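Long-range contacts in alpha-L-arabinofuranosidase B (Aspergillus kawachii, PDB 6SXT), which hydrolyses terminal non-reducing alpha-L-arabinofuranosyl residues from arabinoxylan, arabinan and arabinogalactan, releasing side-chain arabinose during plant hemicellulose degradation: residues 153-158 against 287-292; 158-163 against 281-286; 181-186 against 199-204. All blocks are in the same frame, centred on the assembly; numbering follows the deposited sequence.

Contact 1: 153-158 against 287-292; sequences GTHYND and QGTFYE. With NAG (2-acetamido-2-deoxy-beta-D-glucopyranose), chain B.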
loop_
_atom_site.group_PDB
_atom_site.type_symbol
_atom_site.label_atom_id
_atom_site.label_comp_id
_atom_site.label_asym_id
_atom_site.label_seq_id
_atom_site.Cartn_x
_atom_site.Cartn_y
_atom_site.Cartn_z
ATOM N N GLY A 153 -6.612 7.864 1.268
ATOM C CA GLY A 153 -7.294 8.454 0.123
ATOM C C GLY A 153 -6.377 9.142 -0.869
ATOM O O GLY A 153 -6.859 9.561 -1.923
ATOM N N THR A 154 -5.092 9.268 -0.589
ATOM C CA THR A 154 -4.104 9.928 -1.460
ATOM C C THR A 154 -3.238 8.896 -2.179
ATOM O O THR A 154 -2.404 9.310 -3.024
ATOM C CB THR A 154 -3.237 10.942 -0.707
ATOM O OG1 THR A 154 -2.284 10.266 0.102
ATOM C CG2 THR A 154 -4.098 11.874 0.094
ATOM N N HIS A 155 -3.333 7.597 -1.846
ATOM C CA HIS A 155 -2.469 6.560 -2.446
ATOM C C HIS A 155 -3.316 5.698 -3.363
ATOM O O HIS A 155 -4.090 4.908 -2.861
ATOM C CB HIS A 155 -1.788 5.713 -1.349
ATOM C CG HIS A 155 -0.869 4.690 -1.894
ATOM N ND1 HIS A 155 -0.641 3.490 -1.256
ATOM C CD2 HIS A 155 -0.083 4.693 -3.013
ATOM C CE1 HIS A 155 0.227 2.794 -1.964
ATOM N NE2 HIS A 155 0.589 3.503 -3.082
ATOM N N TYR A 156 -3.239 5.897 -4.673
ATOM C CA TYR A 156 -4.185 5.249 -5.594
ATOM C C TYR A 156 -3.619 5.398 -6.998
ATOM O O TYR A 156 -2.741 6.232 -7.229
ATOM C CB TYR A 156 -5.598 5.846 -5.489
ATOM C CG TYR A 156 -5.652 7.276 -5.941
ATOM C CD1 TYR A 156 -5.939 7.570 -7.258
ATOM C CD2 TYR A 156 -5.447 8.324 -5.054
ATOM C CE1 TYR A 156 -5.982 8.887 -7.724
ATOM C CE2 TYR A 156 -5.508 9.636 -5.498
ATOM C CZ TYR A 156 -5.754 9.916 -6.834
ATOM O OH TYR A 156 -5.812 11.220 -7.230
ATOM N N ASN A 157 -4.205 4.662 -7.923
ATOM C CA ASN A 157 -3.987 4.930 -9.364
ATOM C C ASN A 157 -5.281 4.610 -10.094
ATOM O O ASN A 157 -6.363 4.541 -9.475
ATOM C CB ASN A 157 -2.706 4.254 -9.839
ATOM C CG ASN A 157 -2.793 2.738 -9.934
ATOM O OD1 ASN A 157 -3.882 2.182 -9.789
ATOM N ND2 ASN A 157 -1.643 2.110 -10.151
ATOM N N ASP A 158 -5.183 4.460 -11.431
ATOM C CA ASP A 158 -6.358 4.297 -12.295
ATOM C C ASP A 158 -6.317 2.916 -12.932
ATOM O O ASP A 158 -7.183 2.655 -13.808
ATOM C CB ASP A 158 -6.394 5.432 -13.330
ATOM C CG ASP A 158 -5.152 5.521 -14.183
ATOM O OD1 ASP A 158 -4.290 4.676 -14.055
ATOM O OD2 ASP A 158 -5.084 6.485 -15.008
ATOM N N GLN A 287 -2.621 0.417 -6.960
ATOM C CA GLN A 287 -1.901 0.694 -5.720
ATOM C C GLN A 287 -2.877 1.291 -4.716
ATOM O O GLN A 287 -3.874 1.900 -5.094
ATOM C CB GLN A 287 -0.679 1.591 -5.965
ATOM C CG GLN A 287 -1.040 2.983 -6.432
ATOM C CD GLN A 287 0.148 3.794 -6.904
ATOM O OE1 GLN A 287 1.225 3.220 -7.148
ATOM N NE2 GLN A 287 -0.005 5.122 -7.003
ATOM N N GLY A 288 -2.509 1.199 -3.428
ATOM C CA GLY A 288 -3.339 1.727 -2.334
ATOM C C GLY A 288 -2.790 1.281 -1.013
ATOM O O GLY A 288 -1.831 0.528 -0.975
ATOM N N THR A 289 -3.365 1.807 0.050
ATOM C CA THR A 289 -2.940 1.453 1.390
ATOM C C THR A 289 -4.152 1.058 2.217
ATOM O O THR A 289 -5.127 1.828 2.263
ATOM C CB THR A 289 -2.248 2.618 2.110
ATOM O OG1 THR A 289 -1.082 2.989 1.375
ATOM C CG2 THR A 289 -1.830 2.266 3.519
ATOM N N PHE A 290 -4.032 -0.062 2.893
ATOM C CA PHE A 290 -5.074 -0.622 3.774
ATOM C C PHE A 290 -4.597 -0.576 5.213
ATOM O O PHE A 290 -3.474 -1.040 5.517
ATOM C CB PHE A 290 -5.359 -2.064 3.363
ATOM C CG PHE A 290 -6.338 -2.830 4.209
ATOM C CD1 PHE A 290 -7.668 -2.897 3.864
ATOM C CD2 PHE A 290 -5.903 -3.562 5.306
ATOM C CE1 PHE A 290 -8.579 -3.665 4.572
ATOM C CE2 PHE A 290 -6.814 -4.319 6.045
ATOM C CZ PHE A 290 -8.155 -4.378 5.669
ATOM N N TYR A 291 -5.424 -0.028 6.101
ATOM C CA TYR A 291 -5.075 0.011 7.548
ATOM C C TYR A 291 -5.912 -1.006 8.341
ATOM O O TYR A 291 -5.384 -1.640 9.274
ATOM C CB TYR A 291 -5.316 1.434 8.076
ATOM C CG TYR A 291 -4.401 2.452 7.436
ATOM C CD1 TYR A 291 -3.052 2.536 7.729
ATOM C CD2 TYR A 291 -4.895 3.361 6.519
ATOM C CE1 TYR A 291 -2.220 3.476 7.146
ATOM C CE2 TYR A 291 -4.072 4.287 5.929
ATOM C CZ TYR A 291 -2.743 4.365 6.233
ATOM O OH TYR A 291 -1.935 5.321 5.665
ATOM N N GLU A 292 -7.212 -1.078 8.096
ATOM C CA GLU A 292 -8.121 -1.981 8.801
ATOM C C GLU A 292 -9.360 -2.199 7.946
ATOM O O GLU A 292 -9.676 -1.328 7.113
ATOM C CB GLU A 292 -8.521 -1.441 10.188
ATOM C CG GLU A 292 -9.279 -0.119 10.154
ATOM C CD GLU A 292 -9.650 0.398 11.539
ATOM O OE1 GLU A 292 -8.726 0.861 12.216
ATOM O OE2 GLU A 292 -10.815 0.235 11.943
HETATM C C1 NAG B . -6.028 9.449 -12.742
HETATM C C2 NAG B . -6.317 9.741 -14.244
HETATM C C3 NAG B . -5.014 10.139 -14.949
HETATM C C4 NAG B . -4.355 11.305 -14.252
HETATM C C5 NAG B . -4.216 10.888 -12.752
HETATM C C6 NAG B . -3.544 11.957 -11.944
HETATM C C7 NAG B . -8.079 8.618 -15.541
HETATM C C8 NAG B . -8.453 7.321 -16.117
HETATM N N2 NAG B . -6.900 8.603 -14.915
HETATM O O3 NAG B . -5.451 10.530 -16.305
HETATM O O4 NAG B . -3.009 11.496 -14.680
HETATM O O5 NAG B . -5.491 10.668 -12.178
HETATM O O6 NAG B . -4.235 13.187 -12.004
HETATM O O7 NAG B . -8.848 9.596 -15.571
HETATM O O HOH W 1 -5.560 3.570 -0.589
HETATM O O HOH W 2 2.520 2.626 -4.758
HETATM O O HOH W 3 -6.072 2.642 -6.706
#
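Q287 reaches across to the backbone of Y156 and, on the way, slides past the ring of H155, so that one glutamine joins a loop to the start of a strand. Its CB lies 3.7 Å from H155 NE2. CG rests against the carbonyl carbon of Y156, and CD comes next, wedged between that carbonyl oxygen and the imidazole. At the tip the amide divides its work: NE2 donates to Y156 O over 3.0 Å, approaching from above the carbonyl plane, while OE1 takes a proton from a water that also bonds H155 NE2. NE2 has a second partner in E418 and Y156 O a second donor in K414, both from the arabinose-binding domain. The amide of N157 lies nearly parallel to that of Q287, the planes 13° apart, while its ND2 donates to G285 O.

H155 faces the next two residues of the strand. With CG anti to the backbone N (chi1 -178°), its ring spreads over G288, whose CA stands 3.8 Å from the ring centroid in a CH-pi contact. ND1 and T289 OG1 share a hydrogen bond of 2.7 Å near the ring plane, and F123 stacks with the ring. A second water links H155 O to T289 N. Both imidazole nitrogens therefore have polar partners, which should fix the rotation of the ring. Because the Q287 amide and Y156 carbonyl also bond to E418 and K414, the chemistry implies a polar seam in which this buried part of the catalytic domain is tied to the arabinose-binding domain.

Contact 2: 158-163 against 281-286; sequences DACCFD and DNSNGA. With LXE ([(1~{S},2~{S},3~{S},4~{S})-2-(hydroxymethyl)-3,4-bis(oxidanyl)cyclopentyl]azanium), chain G; NAG (2-acetamido-2-deoxy-beta-D-glucopyranose), chain B.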
loop_
_atom_site.group_PDB
_atom_site.type_symbol
_atom_site.label_atom_id
_atom_site.label_comp_id
_atom_site.label_asym_id
_atom_site.label_seq_id
_atom_site.Cartn_x
_atom_site.Cartn_y
_atom_site.Cartn_z
ATOM N N ASP A 158 -5.183 4.460 -11.431
ATOM C CA ASP A 158 -6.358 4.297 -12.295
ATOM C C ASP A 158 -6.317 2.916 -12.932
ATOM O O ASP A 158 -7.183 2.655 -13.808
ATOM C CB ASP A 158 -6.394 5.432 -13.330
ATOM C CG ASP A 158 -5.152 5.521 -14.183
ATOM O OD1 ASP A 158 -4.290 4.676 -14.055
ATOM O OD2 ASP A 158 -5.084 6.485 -15.008
ATOM N N ALA A 159 -5.468 2.014 -12.443
ATOM C CA ALA A 159 -5.316 0.655 -13.006
ATOM C C ALA A 159 -6.191 -0.319 -12.238
ATOM O O ALA A 159 -6.461 -0.114 -11.059
ATOM C CB ALA A 159 -3.893 0.257 -12.983
ATOM N N CYS A 160 -6.650 -1.383 -12.868
ATOM C CA CYS A 160 -7.516 -2.350 -12.179
ATOM C C CYS A 160 -6.647 -3.234 -11.288
ATOM O O CYS A 160 -5.644 -3.770 -11.765
ATOM C CB CYS A 160 -8.258 -3.222 -13.161
ATOM S SG CYS A 160 -9.426 -4.310 -12.344
ATOM N N CYS A 161 -6.973 -3.402 -10.005
ATOM C CA CYS A 161 -8.058 -2.770 -9.281
ATOM C C CYS A 161 -7.701 -2.803 -7.793
ATOM O O CYS A 161 -7.260 -3.861 -7.328
ATOM C CB CYS A 161 -9.411 -3.466 -9.368
ATOM S SG CYS A 161 -10.377 -3.114 -10.880
ATOM N N PHE A 162 -7.820 -1.685 -7.080
ATOM C CA PHE A 162 -7.461 -1.691 -5.635
ATOM C C PHE A 162 -8.737 -2.014 -4.866
ATOM O O PHE A 162 -9.530 -1.102 -4.545
ATOM C CB PHE A 162 -6.854 -0.356 -5.192
ATOM C CG PHE A 162 -6.400 -0.444 -3.763
ATOM C CD1 PHE A 162 -5.278 -1.179 -3.470
ATOM C CD2 PHE A 162 -7.147 0.092 -2.718
ATOM C CE1 PHE A 162 -4.839 -1.353 -2.171
ATOM C CE2 PHE A 162 -6.726 -0.098 -1.403
ATOM C CZ PHE A 162 -5.582 -0.806 -1.146
ATOM N N ASP A 163 -8.961 -3.287 -4.613
ATOM C CA ASP A 163 -10.206 -3.800 -4.029
ATOM C C ASP A 163 -9.993 -4.381 -2.627
ATOM O O ASP A 163 -8.924 -4.883 -2.305
ATOM C CB ASP A 163 -10.907 -4.867 -4.848
ATOM C CG ASP A 163 -11.493 -4.435 -6.162
ATOM O OD1 ASP A 163 -11.406 -3.254 -6.520
ATOM O OD2 ASP A 163 -12.017 -5.384 -6.880
ATOM N N ASP A 281 -10.045 -11.308 -10.694
ATOM C CA ASP A 281 -9.298 -12.113 -11.704
ATOM C C ASP A 281 -7.792 -11.966 -11.538
ATOM O O ASP A 281 -6.966 -12.326 -12.414
ATOM C CB ASP A 281 -9.738 -11.716 -13.115
ATOM C CG ASP A 281 -9.556 -10.253 -13.419
ATOM O OD1 ASP A 281 -8.983 -9.507 -12.565
ATOM O OD2 ASP A 281 -10.030 -9.830 -14.498
ATOM N N ASN A 282 -7.342 -11.430 -10.391
ATOM C CA ASN A 282 -5.934 -11.108 -10.103
ATOM C C ASN A 282 -5.424 -9.929 -10.937
ATOM O O ASN A 282 -4.227 -9.795 -11.049
ATOM C CB ASN A 282 -4.976 -12.323 -10.147
ATOM C CG ASN A 282 -3.668 -12.005 -9.464
ATOM O OD1 ASN A 282 -2.537 -12.252 -10.002
ATOM N ND2 ASN A 282 -3.814 -11.417 -8.279
ATOM N N SER A 283 -6.282 -9.076 -11.463
ATOM C CA SER A 283 -5.829 -7.796 -12.026
ATOM C C SER A 283 -4.949 -7.148 -10.961
ATOM O O SER A 283 -5.460 -6.961 -9.846
ATOM C CB SER A 283 -6.951 -6.886 -12.416
ATOM O OG SER A 283 -7.716 -7.407 -13.526
ATOM N N ASN A 284 -3.716 -6.817 -11.273
ATOM C CA ASN A 284 -2.723 -6.405 -10.244
ATOM C C ASN A 284 -1.984 -5.125 -10.626
ATOM O O ASN A 284 -0.805 -5.031 -10.330
ATOM C CB ASN A 284 -1.836 -7.568 -9.830
ATOM C CG ASN A 284 -0.928 -8.210 -10.884
ATOM O OD1 ASN A 284 0.286 -7.889 -10.975
ATOM N ND2 ASN A 284 -1.465 -9.174 -11.590
ATOM N N GLY A 285 -2.650 -4.187 -11.275
ATOM C CA GLY A 285 -2.015 -2.919 -11.657
ATOM C C GLY A 285 -2.192 -1.798 -10.643
ATOM O O GLY A 285 -1.527 -0.771 -10.783
ATOM N N ALA A 286 -3.070 -1.999 -9.652
ATOM C CA ALA A 286 -3.482 -0.901 -8.755
ATOM C C ALA A 286 -2.495 -0.730 -7.602
ATOM O O ALA A 286 -1.682 -1.615 -7.276
ATOM C CB ALA A 286 -4.883 -1.126 -8.248
HETATM C "C1'" LXE G . -13.158 -8.651 -13.330
HETATM C "C2'" LXE G . -12.219 -8.449 -12.139
HETATM O "O2'" LXE G . -12.311 -9.487 -11.232
HETATM C "C3'" LXE G . -12.713 -7.169 -11.623
HETATM O "O3'" LXE G . -11.771 -6.673 -10.582
HETATM C "C4'" LXE G . -12.640 -6.306 -12.865
HETATM C "C5'" LXE G . -13.571 -5.109 -12.811
HETATM O "O5'" LXE G . -14.915 -5.423 -12.519
HETATM C "C6'" LXE G . -13.010 -7.319 -14.021
HETATM N "N1'" LXE G . -11.854 -7.291 -14.963
HETATM C C1 NAG B . -6.028 9.449 -12.742
HETATM C C2 NAG B . -6.317 9.741 -14.244
HETATM C C3 NAG B . -5.014 10.139 -14.949
HETATM C C4 NAG B . -4.355 11.305 -14.252
HETATM C C5 NAG B . -4.216 10.888 -12.752
HETATM C C6 NAG B . -3.544 11.957 -11.944
HETATM C C7 NAG B . -8.079 8.618 -15.541
HETATM C C8 NAG B . -8.453 7.321 -16.117
HETATM N N2 NAG B . -6.900 8.603 -14.915
HETATM O O3 NAG B . -5.451 10.530 -16.305
HETATM O O4 NAG B . -3.009 11.496 -14.680
HETATM O O5 NAG B . -5.491 10.668 -12.178
HETATM O O6 NAG B . -4.235 13.187 -12.004
HETATM O O7 NAG B . -8.848 9.596 -15.571
HETATM O O HOH W 4 -4.174 -4.311 -8.266
#
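The flat peptide between C161 and F162 has the methyl of A286 over one face: CB stands 3.2 Å from F162 N and 3.3 Å from C161 C. On that same face a water donates to C161 O and accepts the N-H of A286 at 2.9 Å, so methyl and amide of one alanine serve the same peptide. The carboxylate of D281, the proton donor, is used on both faces. From one, S283 N and S283 OG both reach OD1, the hydroxyl at 2.6 Å on its syn side; the backbone bond makes an Asx turn. On the opposite face sits the inhibitor ring, with C2' 3.4 Å from OD1, while the ammonium N1' donates to OD2. The C160 carbonyl accepts G285 N at 3.1 Å with the donor tilted 28° from its plane.

C160 and C161 are joined by a disulfide between neighbours in sequence, which closes an eight-membered ring that contains their cis peptide. C160 SG, anti to the backbone N (chi1 -175°), packs on S283 CB at 3.6 Å, and both sulfurs lie close to O3' of the inhibitor. Farther from the ligand, the methyl of A159 meets G285 O, and the CB atoms of F162 and A286 touch.

S283 thus has two roles: its CB backs the disulfide, while its N and OG hold the carboxylate from behind. The chemistry is consistent with a second shell in which S283 and the G285-C160 bond position the catalytic aspartate relative to the vicinal disulfide beside O3' of the inhibitor, a unit probably stiff because of its cis peptide.

Contact 3: 181-186 against 199-204; sequences AIYLGN and WIMVDM. With NAG (2-acetamido-2-deoxy-beta-D-glucopyranose), chain B; LXE ([(1~{S},2~{S},3~{S},4~{S})-2-(hydroxymethyl)-3,4-bis(oxidanyl)cyclopentyl]azanium), chain G.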
loop_
_atom_site.group_PDB
_atom_site.type_symbol
_atom_site.label_atom_id
_atom_site.label_comp_id
_atom_site.label_asym_id
_atom_site.label_seq_id
_atom_site.Cartn_x
_atom_site.Cartn_y
_atom_site.Cartn_z
ATOM N N ALA A 181 -16.982 -5.887 -3.838
ATOM C CA ALA A 181 -15.808 -5.387 -3.106
ATOM C C ALA A 181 -15.716 -3.872 -3.230
ATOM O O ALA A 181 -16.114 -3.253 -4.218
ATOM C CB ALA A 181 -14.579 -6.069 -3.642
ATOM N N ILE A 182 -15.206 -3.271 -2.160
ATOM C CA ILE A 182 -14.745 -1.868 -2.165
ATOM C C ILE A 182 -13.669 -1.685 -3.213
ATOM O O ILE A 182 -12.710 -2.458 -3.223
ATOM C CB ILE A 182 -14.242 -1.465 -0.777
ATOM C CG1 ILE A 182 -15.334 -1.559 0.271
ATOM C CG2 ILE A 182 -13.610 -0.081 -0.843
ATOM C CD1 ILE A 182 -14.776 -1.557 1.700
ATOM N N TYR A 183 -13.778 -0.626 -3.981
ATOM C CA TYR A 183 -12.717 -0.152 -4.869
ATOM C C TYR A 183 -12.371 1.297 -4.487
ATOM O O TYR A 183 -13.280 2.090 -4.218
ATOM C CB TYR A 183 -13.191 -0.182 -6.338
ATOM C CG TYR A 183 -12.257 0.563 -7.252
ATOM C CD1 TYR A 183 -11.168 -0.070 -7.837
ATOM C CD2 TYR A 183 -12.424 1.908 -7.544
ATOM C CE1 TYR A 183 -10.250 0.611 -8.610
ATOM C CE2 TYR A 183 -11.519 2.599 -8.322
ATOM C CZ TYR A 183 -10.430 1.963 -8.873
ATOM O OH TYR A 183 -9.485 2.650 -9.599
ATOM N N LEU A 184 -11.101 1.637 -4.512
ATOM C CA LEU A 184 -10.654 3.046 -4.371
ATOM C C LEU A 184 -9.598 3.349 -5.416
ATOM O O LEU A 184 -8.561 2.696 -5.433
ATOM C CB LEU A 184 -10.122 3.347 -2.970
ATOM C CG LEU A 184 -9.669 4.787 -2.769
ATOM C CD1 LEU A 184 -10.777 5.800 -2.935
ATOM C CD2 LEU A 184 -9.029 4.937 -1.397
ATOM N N GLY A 185 -9.854 4.375 -6.246
ATOM C CA GLY A 185 -8.905 4.779 -7.272
ATOM C C GLY A 185 -9.599 5.680 -8.288
ATOM O O GLY A 185 -10.731 6.055 -8.086
ATOM N N ASN A 186 -8.865 6.036 -9.348
ATOM C CA ASN A 186 -9.498 6.937 -10.344
ATOM C C ASN A 186 -9.572 6.234 -11.684
ATOM O O ASN A 186 -9.501 6.933 -12.688
ATOM C CB ASN A 186 -8.824 8.299 -10.436
ATOM C CG ASN A 186 -7.477 8.323 -11.113
ATOM O OD1 ASN A 186 -6.568 7.553 -10.812
ATOM N ND2 ASN A 186 -7.324 9.271 -12.082
ATOM N N TRP A 199 -12.372 7.824 -6.366
ATOM C CA TRP A 199 -13.749 7.533 -5.968
ATOM C C TRP A 199 -13.755 6.205 -5.225
ATOM O O TRP A 199 -13.032 5.278 -5.629
ATOM C CB TRP A 199 -14.712 7.435 -7.152
ATOM C CG TRP A 199 -14.657 8.681 -8.001
ATOM C CD1 TRP A 199 -15.269 9.853 -7.730
ATOM C CD2 TRP A 199 -13.947 8.842 -9.238
ATOM N NE1 TRP A 199 -14.944 10.770 -8.709
ATOM C CE2 TRP A 199 -14.167 10.172 -9.657
ATOM C CE3 TRP A 199 -13.141 8.023 -10.027
ATOM C CZ2 TRP A 199 -13.577 10.667 -10.823
ATOM C CZ3 TRP A 199 -12.574 8.504 -11.185
ATOM C CH2 TRP A 199 -12.776 9.838 -11.553
ATOM N N ILE A 200 -14.642 6.104 -4.256
ATOM C CA ILE A 200 -15.053 4.791 -3.711
ATOM C C ILE A 200 -16.107 4.261 -4.648
ATOM O O ILE A 200 -17.112 4.937 -4.886
ATOM C CB ILE A 200 -15.637 4.883 -2.298
ATOM C CG1 ILE A 200 -14.616 5.490 -1.328
ATOM C CG2 ILE A 200 -16.118 3.521 -1.884
ATOM C CD1 ILE A 200 -15.242 5.949 -0.045
ATOM N N MET A 201 -15.868 3.068 -5.169
ATOM C CA MET A 201 -16.889 2.412 -6.011
ATOM C C MET A 201 -17.042 0.974 -5.526
ATOM O O MET A 201 -16.312 0.545 -4.610
ATOM C CB MET A 201 -16.477 2.458 -7.476
ATOM C CG MET A 201 -16.358 3.880 -7.942
ATOM S SD MET A 201 -16.189 4.071 -9.767
ATOM C CE MET A 201 -14.435 3.936 -9.902
ATOM N N VAL A 202 -17.949 0.250 -6.139
ATOM C CA VAL A 202 -18.153 -1.171 -5.786
ATOM C C VAL A 202 -17.843 -1.995 -7.024
ATOM O O VAL A 202 -18.477 -1.788 -8.064
ATOM C CB VAL A 202 -19.536 -1.475 -5.227
ATOM C CG1 VAL A 202 -19.734 -2.948 -4.957
ATOM C CG2 VAL A 202 -19.760 -0.654 -3.958
ATOM N N ASP A 203 -16.920 -2.915 -6.857
ATOM C CA ASP A 203 -16.542 -3.866 -7.929
ATOM C C ASP A 203 -17.524 -5.011 -7.824
ATOM O O ASP A 203 -17.514 -5.780 -6.848
ATOM C CB ASP A 203 -15.087 -4.286 -7.785
ATOM C CG ASP A 203 -14.525 -5.033 -8.975
ATOM O OD1 ASP A 203 -15.382 -5.396 -9.854
ATOM O OD2 ASP A 203 -13.252 -5.136 -9.028
ATOM N N MET A 204 -18.351 -5.163 -8.881
ATOM C CA MET A 204 -19.332 -6.273 -8.957
ATOM C C MET A 204 -18.950 -7.226 -10.102
ATOM O O MET A 204 -19.766 -8.106 -10.383
ATOM C CB MET A 204 -20.741 -5.728 -9.157
ATOM C CG MET A 204 -21.217 -4.903 -7.984
ATOM S SD MET A 204 -23.012 -4.572 -8.066
ATOM C CE MET A 204 -23.124 -3.185 -6.929
HETATM C C1 NAG B . -6.028 9.449 -12.742
HETATM C C2 NAG B . -6.317 9.741 -14.244
HETATM C C3 NAG B . -5.014 10.139 -14.949
HETATM C C4 NAG B . -4.355 11.305 -14.252
HETATM C C5 NAG B . -4.216 10.888 -12.752
HETATM C C6 NAG B . -3.544 11.957 -11.944
HETATM C C7 NAG B . -8.079 8.618 -15.541
HETATM C C8 NAG B . -8.453 7.321 -16.117
HETATM N N2 NAG B . -6.900 8.603 -14.915
HETATM O O3 NAG B . -5.451 10.530 -16.305
HETATM O O4 NAG B . -3.009 11.496 -14.680
HETATM O O5 NAG B . -5.491 10.668 -12.178
HETATM O O6 NAG B . -4.235 13.187 -12.004
HETATM O O7 NAG B . -8.848 9.596 -15.571
HETATM C "C1'" LXE G . -13.158 -8.651 -13.330
HETATM C "C2'" LXE G . -12.219 -8.449 -12.139
HETATM O "O2'" LXE G . -12.311 -9.487 -11.232
HETATM C "C3'" LXE G . -12.713 -7.169 -11.623
HETATM O "O3'" LXE G . -11.771 -6.673 -10.582
HETATM C "C4'" LXE G . -12.640 -6.306 -12.865
HETATM C "C5'" LXE G . -13.571 -5.109 -12.811
HETATM O "O5'" LXE G . -14.915 -5.423 -12.519
HETATM C "C6'" LXE G . -13.010 -7.319 -14.021
HETATM N "N1'" LXE G . -11.854 -7.291 -14.963
#
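Y183 and M201 form the close-packed middle of this strand pair. Their side chains run side by side in the same direction, and the methionine, bent at its last torsion (chi3 -88°), brings CE to 3.6 Å from Y183 CE2. Beneath them the backbones exchange two bonds of 2.9 Å, Y183 N to M201 O and M201 N to Y183 O. A181 and D203 make a similar hydrogen-bonded pair, D203 N reaching A181 O at 2.8 Å.

These are adjacent strands of a four-stranded antiparallel sheet in the concanavalin-like catalytic domain. I182, L184, I200 and V202 share one face, and I182, I200 and V202 pack onto strands 227-235 and 238-245. On the other face the D203 carboxylate grips the inhibitor with both oxygens, OD2 accepting from O3' at 2.6 Å and OD1 from O5'; OD1 also accepts from E205 N.

Toward G185 and W199 the pairing slackens on one side only: the G185 N to W199 O bond is weak at 3.4 Å, whereas W199 N still reaches G185 O at 3.0 Å. The indole lies along N186, CZ3 3.6 Å from N186 CA, while ND2 of N186 carries an N-linked glycan whose first sugar donates to D158.

How the contacts relate
Followed from the N terminus, the chain leaves strand 145-152, enters the 153-163 loop and so supplies the first halves of contacts 1 and 2, which share D158. Strand 180-185 follows and, after a short connection, strand 199-203 closes contact 3, the innermost loop. The chain then passes through the hairpins of the large sheet before 281-286 completes contact 2 and 287-292 completes contact 1. The three loops are therefore concentric, none crossing another. Laterally, N157 joins all three, its backbone O probably bonding N186 N, while the F162 ring packs on G288. Together they tie the active-site loops to the large sheet holding 288-296 and the four-stranded sheet holding 180-185 and 199-203.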